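Local coordinates for outer membrane protein Omp121 (Bacteroides thetaiotaomicron, PDB 5FQ8), which probably imports nutrients, perhaps peptides, across the bacterial outer membrane as a TonB-dependent transporter, at residues Q326-L331 with G364-Y369; Q336-I341 with Y358-Y363. One frame throughout, in Å; residues are numbered along the deposited sequence.

Contact 1. Residues Q326-L331 with G364-Y369; sequences QGLSML and GVMNPY
Leu328 lays its isobutyl end against Met366, joining the two ends of the long loop that links barrel strands 306-320 and 376-394 of this TonB-dependent receptor. Leu328 is the centre of an inverse gamma turn, so its side chain projects from a tight bend in the chain. One methyl does most of the touching. CD2 of Leu328 lies 3.6 Å from CG of Met366 and 3.7 Å from C of Val365, while CD1 of Leu328 meets the sulfur, SD, of Met366 more loosely at 4.1 Å. CG of Leu328 stands anti to its own carbonyl carbon (chi1 -64°), which brings the branch round to the second segment although the bond to CB does not aim there. The first bond of the Met366 side chain aims at the segment 326-331, but the chain then turns off, with CG still against the leucine and a bend at the sulfur. The touching parts of the two segments run in nearly the same direction, their end-to-end vectors 17° apart. Further along, Met330 and Pro368 meet at the beginnings of helices 330-335 and 368-374, with CG of Met330 4.4 Å from CB of Pro368.

In the next shell, Leu420 of helix 420-424 touches both Leu328 and Met366, and the backbone N of Met366 bonds to Ser333 OG, which ties the second segment to helix 330-335. No hydrogen bond crosses between the two segments, so their mutual hold is apolar. The gamma turn itself carries a weak bond from Ser329 N to Gly327 O. Asn367, the N-cap of helix 368-374, has its ND2 held by Leu346 O and Asn354 O, which fixes the rotation of the amide. Its OD1 accepts from Tyr369 N at 3.1 Å, the donor tilted 27° from the carbonyl plane.

Contact 2. Residues Q336-I341 with Y358-Y363; sequences QTPRDI and YYYTPY
This is a buried, mainly apolar contact between two irregular segments, both in the loop between helices 330-335 and 368-374, where the ring of Tyr360 packs against a type I beta turn running from Pro338 to Ile341. Ile341 puts its CG2 over one face of that ring in a CH-pi contact, 4.1 Å from the centroid and 17° off the normal. On the other face, nearer the rim than the centre, sits CG2 of the adjoining Thr361. Pro338 comes in obliquely, its CD 3.6 Å from CE2 of Tyr360. Thr337 crosses the end of the tyrosine at about a right angle, bringing CG2 near the phenol oxygen, while its own OG1 bonds to Leu334 O.

With CG placed between the backbone N and the carbonyl carbon (chi1 68°), the tyrosine ring is directed at the turn. The same ring also sets CD1 over a face of the neighbouring Tyr359. With the ring removed, as by an alanine in place of Tyr360, Ile341 CG2 and Pro338 CD lose the surface they rest on, and a gap is likely to open between the turn and the segment 358-363.

At the corners of the turn, Asp340 forms a salt bridge with Lys236, and Arg339 NE bonds to Gln195 O. Within the turn, Ile341 N donates to Pro338 O at 3.2 Å.

Contact 2 falls, in sequence, within the loop that contact 1 closes at its base, and their centres lie about 11 Å apart. They touch directly: CG1 of Val365 packs on CD of Gln336 at 3.6 Å, and Pro368 CD lies 3.6 Å from OH of Tyr359, whose ring also meets the backbone of Met366 and Asn367. Contact 1 is the one near the calcium site, the side chain of Met330 being about 4 Å from that of Ile283, a calcium-binding residue, and about 10 Å from the bound calcium. Gln326, in segment 326-331 but outside the packing of contact 1, hydrogen-bonds through NE2 to the bound peptide's backbone, and Tyr363 of contact 2 packs against it.

Contact 1. Residues Q326-L331 with G364-Y369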
ATOM      1  N   GLN B 326      11.945  15.004  14.324  1.00 22.66           N
ATOM      2  CA  GLN B 326      11.464  16.274  14.833  1.00 22.84           C
ATOM      3  C   GLN B 326       9.982  16.284  15.151  1.00 22.90           C
ATOM      4  O   GLN B 326       9.480  17.294  15.647  1.00 26.83           O
ATOM      5  CB  GLN B 326      11.775  17.384  13.848  1.00 22.91           C
ATOM      6  CG  GLN B 326      11.360  17.114  12.436  1.00 22.80           C
ATOM      7  CD  GLN B 326      11.890  18.160  11.493  1.00 22.91           C
ATOM      8  OE1 GLN B 326      12.385  19.178  11.934  1.00 23.08           O
ATOM      9  NE2 GLN B 326      11.806  17.911  10.198  1.00 22.85           N
ATOM     10  N   GLY B 327       9.276  15.199  14.896  1.00 22.80           N
ATOM     11  CA  GLY B 327       7.847  15.166  15.102  1.00 23.26           C
ATOM     12  C   GLY B 327       7.470  14.493  16.400  1.00 22.97           C
ATOM     13  O   GLY B 327       8.079  14.729  17.444  1.00 23.07           O
ATOM     14  N   LEU B 328       6.445  13.652  16.341  1.00 22.98           N
ATOM     15  CA  LEU B 328       5.990  12.935  17.524  1.00 23.10           C
ATOM     16  C   LEU B 328       6.851  11.694  17.732  1.00 30.23           C
ATOM     17  O   LEU B 328       6.426  10.554  17.547  1.00 32.36           O
ATOM     18  CB  LEU B 328       4.525  12.571  17.387  1.00 23.22           C
ATOM     19  CG  LEU B 328       3.576  13.736  17.321  1.00 23.41           C
ATOM     20  CD1 LEU B 328       2.221  13.172  17.174  1.00 23.54           C
ATOM     21  CD2 LEU B 328       3.685  14.502  18.588  1.00 23.62           C
ATOM     22  N   SER B 329       8.092  11.937  18.112  1.00 26.82           N
ATOM     23  CA  SER B 329       9.022  10.883  18.467  1.00 24.72           C
ATOM     24  C   SER B 329       9.356  10.989  19.944  1.00 23.07           C
ATOM     25  O   SER B 329       9.003  11.961  20.606  1.00 23.23           O
ATOM     26  CB  SER B 329      10.285  10.984  17.627  1.00 22.71           C
ATOM     27  OG  SER B 329      11.238  11.745  18.321  1.00 22.80           O
ATOM     28  N   MET B 330      10.059   9.974  20.447  1.00 26.34           N
ATOM     29  CA  MET B 330      10.258   9.828  21.884  1.00 23.30           C
ATOM     30  C   MET B 330      11.243  10.851  22.415  1.00 25.71           C
ATOM     31  O   MET B 330      10.948  11.569  23.372  1.00 24.42           O
ATOM     32  CB  MET B 330      10.733   8.413  22.191  1.00 23.31           C
ATOM     33  CG  MET B 330      11.074   8.129  23.655  1.00 94.45           C
ATOM     34  SD  MET B 330      12.764   8.458  24.090  1.00 62.22           S
ATOM     35  CE  MET B 330      13.606   7.686  22.737  1.00119.28           C
ATOM     36  N   LEU B 331      12.429  10.918  21.814  1.00 34.97           N
ATOM     37  CA  LEU B 331      13.480  11.772  22.354  1.00 29.58           C
ATOM     38  C   LEU B 331      13.168  13.236  22.134  1.00 23.43           C
ATOM     39  O   LEU B 331      13.358  14.053  23.036  1.00 25.51           O
ATOM     40  CB  LEU B 331      14.824  11.425  21.727  1.00 28.69           C
ATOM     41  CG  LEU B 331      16.027  12.075  22.401  1.00 30.19           C
ATOM     42  CD1 LEU B 331      16.153  11.600  23.826  1.00 23.68           C
ATOM     43  CD2 LEU B 331      17.262  11.744  21.632  1.00 28.07           C
ATOM     44  N   GLY B 364       3.531  20.254  19.800  1.00 24.52           N
ATOM     45  CA  GLY B 364       4.295  19.482  18.852  1.00 24.17           C
ATOM     46  C   GLY B 364       4.957  18.251  19.403  1.00 29.86           C
ATOM     47  O   GLY B 364       5.814  17.673  18.737  1.00 26.47           O
ATOM     48  N   VAL B 365       4.587  17.827  20.599  1.00 24.16           N
ATOM     49  CA  VAL B 365       5.181  16.687  21.263  1.00 24.06           C
ATOM     50  C   VAL B 365       4.076  15.916  21.967  1.00 24.23           C
ATOM     51  O   VAL B 365       2.967  16.407  22.142  1.00 24.46           O
ATOM     52  CB  VAL B 365       6.262  17.117  22.269  1.00 24.17           C
ATOM     53  CG1 VAL B 365       7.434  17.751  21.566  1.00 24.03           C
ATOM     54  CG2 VAL B 365       5.664  18.059  23.286  1.00 24.54           C
ATOM     55  N   MET B 366       4.413  14.708  22.410  1.00 24.15           N
ATOM     56  CA  MET B 366       3.470  13.802  23.045  1.00 24.32           C
ATOM     57  C   MET B 366       4.133  13.086  24.206  1.00 24.42           C
ATOM     58  O   MET B 366       5.357  13.072  24.339  1.00 24.51           O
ATOM     59  CB  MET B 366       2.938  12.762  22.065  1.00 24.14           C
ATOM     60  CG  MET B 366       1.696  13.154  21.305  1.00 26.05           C
ATOM     61  SD  MET B 366       0.893  11.652  20.796  1.00 24.19           S
ATOM     62  CE  MET B 366       0.356  11.074  22.374  1.00 37.88           C
ATOM     63  N   ASN B 367       3.307  12.465  25.032  1.00 24.67           N
ATOM     64  CA  ASN B 367       3.782  11.698  26.173  1.00 24.83           C
ATOM     65  C   ASN B 367       4.748  10.620  25.714  1.00 28.45           C
ATOM     66  O   ASN B 367       4.345   9.724  24.968  1.00 31.52           O
ATOM     67  CB  ASN B 367       2.600  11.067  26.896  1.00 25.16           C
ATOM     68  CG  ASN B 367       2.982  10.452  28.221  1.00 25.42           C
ATOM     69  OD1 ASN B 367       4.067   9.918  28.385  1.00 25.30           O
ATOM     70  ND2 ASN B 367       2.075  10.524  29.180  1.00 25.83           N
ATOM     71  N   PRO B 368       6.003  10.643  26.157  1.00 25.62           N
ATOM     72  CA  PRO B 368       6.990   9.705  25.613  1.00 24.27           C
ATOM     73  C   PRO B 368       6.640   8.267  25.860  1.00 24.35           C
ATOM     74  O   PRO B 368       6.994   7.403  25.055  1.00 25.33           O
ATOM     75  CB  PRO B 368       8.277  10.088  26.351  1.00 24.34           C
ATOM     76  CG  PRO B 368       8.034  11.435  26.904  1.00 24.53           C
ATOM     77  CD  PRO B 368       6.581  11.479  27.215  1.00 32.52           C
ATOM     78  N   TYR B 369       5.965   7.972  26.959  1.00 24.68           N
ATOM     79  CA  TYR B 369       5.601   6.591  27.211  1.00 24.81           C
ATOM     80  C   TYR B 369       4.470   6.141  26.307  1.00 35.59           C
ATOM     81  O   TYR B 369       4.361   4.949  26.012  1.00 29.57           O
ATOM     82  CB  TYR B 369       5.218   6.412  28.670  1.00 25.25           C
ATOM     83  CG  TYR B 369       6.342   6.659  29.651  1.00 25.38           C
ATOM     84  CD1 TYR B 369       7.236   5.657  29.972  1.00 25.41           C
ATOM     85  CD2 TYR B 369       6.490   7.887  30.267  1.00 25.52           C
ATOM     86  CE1 TYR B 369       8.239   5.869  30.869  1.00 26.25           C
ATOM     87  CE2 TYR B 369       7.491   8.108  31.166  1.00 29.06           C
ATOM     88  CZ  TYR B 369       8.366   7.095  31.469  1.00 26.90           C
ATOM     89  OH  TYR B 369       9.371   7.320  32.377  1.00 25.90           O
TER

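Contact 2. Residues Q336-I341 with Y358-Y363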
ATOM      1  N   GLN B 336      11.862  18.134  25.187  1.00 37.62           N
ATOM      2  CA  GLN B 336      10.959  19.276  25.287  1.00 24.74           C
ATOM      3  C   GLN B 336      10.118  19.161  26.552  1.00 25.04           C
ATOM      4  O   GLN B 336       8.902  19.036  26.530  1.00 25.08           O
ATOM      5  CB  GLN B 336      10.087  19.376  24.045  1.00 24.54           C
ATOM      6  CG  GLN B 336      10.871  19.582  22.799  1.00 24.31           C
ATOM      7  CD  GLN B 336      10.044  20.179  21.699  1.00 24.25           C
ATOM      8  OE1 GLN B 336       9.244  21.074  21.926  1.00 24.47           O
ATOM      9  NE2 GLN B 336      10.240  19.694  20.491  1.00 23.97           N
ATOM     10  N   THR B 337      10.820  19.204  27.672  1.00 26.21           N
ATOM     11  CA  THR B 337      10.230  19.101  28.984  1.00 25.62           C
ATOM     12  C   THR B 337      10.755  20.234  29.848  1.00 26.00           C
ATOM     13  O   THR B 337      11.947  20.534  29.804  1.00 37.01           O
ATOM     14  CB  THR B 337      10.584  17.768  29.633  1.00 25.59           C
ATOM     15  OG1 THR B 337      10.177  16.696  28.784  1.00 28.13           O
ATOM     16  CG2 THR B 337       9.893  17.646  30.962  1.00 25.98           C
ATOM     17  N   PRO B 338       9.905  20.878  30.630  1.00 30.24           N
ATOM     18  CA  PRO B 338      10.403  21.874  31.574  1.00 36.25           C
ATOM     19  C   PRO B 338      11.279  21.224  32.626  1.00 39.12           C
ATOM     20  O   PRO B 338      11.086  20.066  32.990  1.00 47.17           O
ATOM     21  CB  PRO B 338       9.126  22.444  32.192  1.00 36.92           C
ATOM     22  CG  PRO B 338       8.057  22.114  31.244  1.00 35.27           C
ATOM     23  CD  PRO B 338       8.441  20.814  30.634  1.00 36.55           C
ATOM     24  N   ARG B 339      12.238  21.994  33.132  1.00 43.12           N
ATOM     25  CA  ARG B 339      13.152  21.469  34.136  1.00 27.41           C
ATOM     26  C   ARG B 339      12.458  21.107  35.427  1.00 27.79           C
ATOM     27  O   ARG B 339      13.066  20.434  36.250  1.00 27.95           O
ATOM     28  CB  ARG B 339      14.254  22.470  34.447  1.00 27.69           C
ATOM     29  CG  ARG B 339      15.035  22.923  33.259  1.00 27.40           C
ATOM     30  CD  ARG B 339      15.728  21.780  32.576  1.00 27.00           C
ATOM     31  NE  ARG B 339      16.538  21.048  33.524  1.00 27.18           N
ATOM     32  CZ  ARG B 339      16.405  19.754  33.787  1.00 27.05           C
ATOM     33  NH1 ARG B 339      15.503  19.039  33.151  1.00 26.72           N
ATOM     34  NH2 ARG B 339      17.189  19.183  34.680  1.00 27.28           N
ATOM     35  N   ASP B 340      11.217  21.520  35.637  1.00 27.97           N
ATOM     36  CA  ASP B 340      10.549  21.255  36.901  1.00 28.40           C
ATOM     37  C   ASP B 340       9.574  20.092  36.842  1.00 28.25           C
ATOM     38  O   ASP B 340       9.034  19.711  37.880  1.00 28.62           O
ATOM     39  CB  ASP B 340       9.801  22.503  37.356  1.00 33.40           C
ATOM     40  CG  ASP B 340       8.791  22.961  36.341  1.00 32.90           C
ATOM     41  OD1 ASP B 340       9.205  23.424  35.257  1.00 28.29           O
ATOM     42  OD2 ASP B 340       7.585  22.860  36.632  1.00 42.52           O
ATOM     43  N   ILE B 341       9.337  19.528  35.666  1.00 27.76           N
ATOM     44  CA  ILE B 341       8.280  18.550  35.446  1.00 27.63           C
ATOM     45  C   ILE B 341       8.835  17.149  35.638  1.00 27.49           C
ATOM     46  O   ILE B 341       9.923  16.828  35.153  1.00 33.99           O
ATOM     47  CB  ILE B 341       7.680  18.710  34.042  1.00 27.23           C
ATOM     48  CG1 ILE B 341       7.037  20.085  33.902  1.00 27.44           C
ATOM     49  CG2 ILE B 341       6.657  17.629  33.792  1.00 27.11           C
ATOM     50  CD1 ILE B 341       6.024  20.376  34.956  1.00 27.94           C
ATOM     51  N   TYR B 358      -4.936  15.078  27.609  1.00 27.12           N
ATOM     52  CA  TYR B 358      -4.703  15.991  28.714  1.00 27.43           C
ATOM     53  C   TYR B 358      -3.232  16.054  29.110  1.00 27.19           C
ATOM     54  O   TYR B 358      -2.913  16.456  30.228  1.00 27.47           O
ATOM     55  CB  TYR B 358      -5.591  15.602  29.896  1.00 27.97           C
ATOM     56  CG  TYR B 358      -7.065  15.739  29.614  1.00 28.30           C
ATOM     57  CD1 TYR B 358      -7.728  14.809  28.845  1.00 28.20           C
ATOM     58  CD2 TYR B 358      -7.793  16.797  30.131  1.00 28.77           C
ATOM     59  CE1 TYR B 358      -9.074  14.933  28.582  1.00 28.55           C
ATOM     60  CE2 TYR B 358      -9.132  16.926  29.881  1.00 29.17           C
ATOM     61  CZ  TYR B 358      -9.772  15.993  29.102  1.00 30.89           C
ATOM     62  OH  TYR B 358     -11.124  16.129  28.853  1.00 34.42           O
ATOM     63  N   TYR B 359      -2.332  15.689  28.206  1.00 26.70           N
ATOM     64  CA  TYR B 359      -0.903  15.792  28.460  1.00 26.48           C
ATOM     65  C   TYR B 359      -0.509  17.235  28.739  1.00 26.62           C
ATOM     66  O   TYR B 359      -1.116  18.166  28.221  1.00 37.41           O
ATOM     67  CB  TYR B 359      -0.153  15.266  27.255  1.00 25.97           C
ATOM     68  CG  TYR B 359       1.334  15.151  27.415  1.00 25.73           C
ATOM     69  CD1 TYR B 359       1.891  14.414  28.444  1.00 25.85           C
ATOM     70  CD2 TYR B 359       2.185  15.751  26.504  1.00 28.50           C
ATOM     71  CE1 TYR B 359       3.257  14.305  28.574  1.00 25.66           C
ATOM     72  CE2 TYR B 359       3.536  15.649  26.624  1.00 31.37           C
ATOM     73  CZ  TYR B 359       4.071  14.925  27.658  1.00 30.52           C
ATOM     74  OH  TYR B 359       5.428  14.828  27.767  1.00 30.34           O
ATOM     75  N   TYR B 360       0.521  17.426  29.564  1.00 26.68           N
ATOM     76  CA  TYR B 360       0.748  18.753  30.117  1.00 26.95           C
ATOM     77  C   TYR B 360       1.140  19.780  29.062  1.00 31.59           C
ATOM     78  O   TYR B 360       1.033  20.981  29.323  1.00 27.06           O
ATOM     79  CB  TYR B 360       1.795  18.699  31.231  1.00 27.09           C
ATOM     80  CG  TYR B 360       3.192  18.376  30.788  1.00 29.38           C
ATOM     81  CD1 TYR B 360       3.627  17.072  30.720  1.00 34.59           C
ATOM     82  CD2 TYR B 360       4.081  19.374  30.455  1.00 31.27           C
ATOM     83  CE1 TYR B 360       4.886  16.772  30.317  1.00 30.04           C
ATOM     84  CE2 TYR B 360       5.344  19.080  30.047  1.00 32.52           C
ATOM     85  CZ  TYR B 360       5.738  17.777  29.979  1.00 33.67           C
ATOM     86  OH  TYR B 360       6.998  17.455  29.574  1.00 38.02           O
ATOM     87  N   THR B 361       1.563  19.359  27.870  1.00 28.81           N
ATOM     88  CA  THR B 361       1.954  20.338  26.879  1.00 26.12           C
ATOM     89  C   THR B 361       1.494  19.937  25.482  1.00 25.81           C
ATOM     90  O   THR B 361       1.628  18.776  25.095  1.00 25.54           O
ATOM     91  CB  THR B 361       3.455  20.544  26.901  1.00 25.94           C
ATOM     92  OG1 THR B 361       3.792  21.585  25.980  1.00 25.86           O
ATOM     93  CG2 THR B 361       4.162  19.266  26.540  1.00 25.57           C
ATOM     94  N   PRO B 362       0.945  20.859  24.717  1.00 25.88           N
ATOM     95  CA  PRO B 362       0.378  20.496  23.423  1.00 27.63           C
ATOM     96  C   PRO B 362       1.208  20.975  22.268  1.00 28.25           C
ATOM     97  O   PRO B 362       0.678  21.134  21.171  1.00 27.66           O
ATOM     98  CB  PRO B 362      -0.955  21.218  23.447  1.00 26.02           C
ATOM     99  CG  PRO B 362      -0.616  22.509  24.124  1.00 26.32           C
ATOM    100  CD  PRO B 362       0.453  22.176  25.150  1.00 26.29           C
ATOM    101  N   TYR B 363       2.490  21.211  22.488  1.00 25.26           N
ATOM    102  CA  TYR B 363       3.298  21.932  21.517  1.00 25.10           C
ATOM    103  C   TYR B 363       4.165  20.965  20.721  1.00 24.69           C
ATOM    104  O   TYR B 363       5.372  20.874  20.909  1.00 24.57           O
ATOM    105  CB  TYR B 363       4.129  22.987  22.226  1.00 25.32           C
ATOM    106  CG  TYR B 363       3.332  24.110  22.864  1.00 25.76           C
ATOM    107  CD1 TYR B 363       2.383  24.810  22.148  1.00 28.61           C
ATOM    108  CD2 TYR B 363       3.532  24.463  24.185  1.00 26.06           C
ATOM    109  CE1 TYR B 363       1.667  25.833  22.726  1.00 27.40           C
ATOM    110  CE2 TYR B 363       2.815  25.476  24.766  1.00 26.50           C
ATOM    111  CZ  TYR B 363       1.882  26.158  24.031  1.00 26.65           C
ATOM    112  OH  TYR B 363       1.161  27.169  24.606  1.00 27.12           O
TER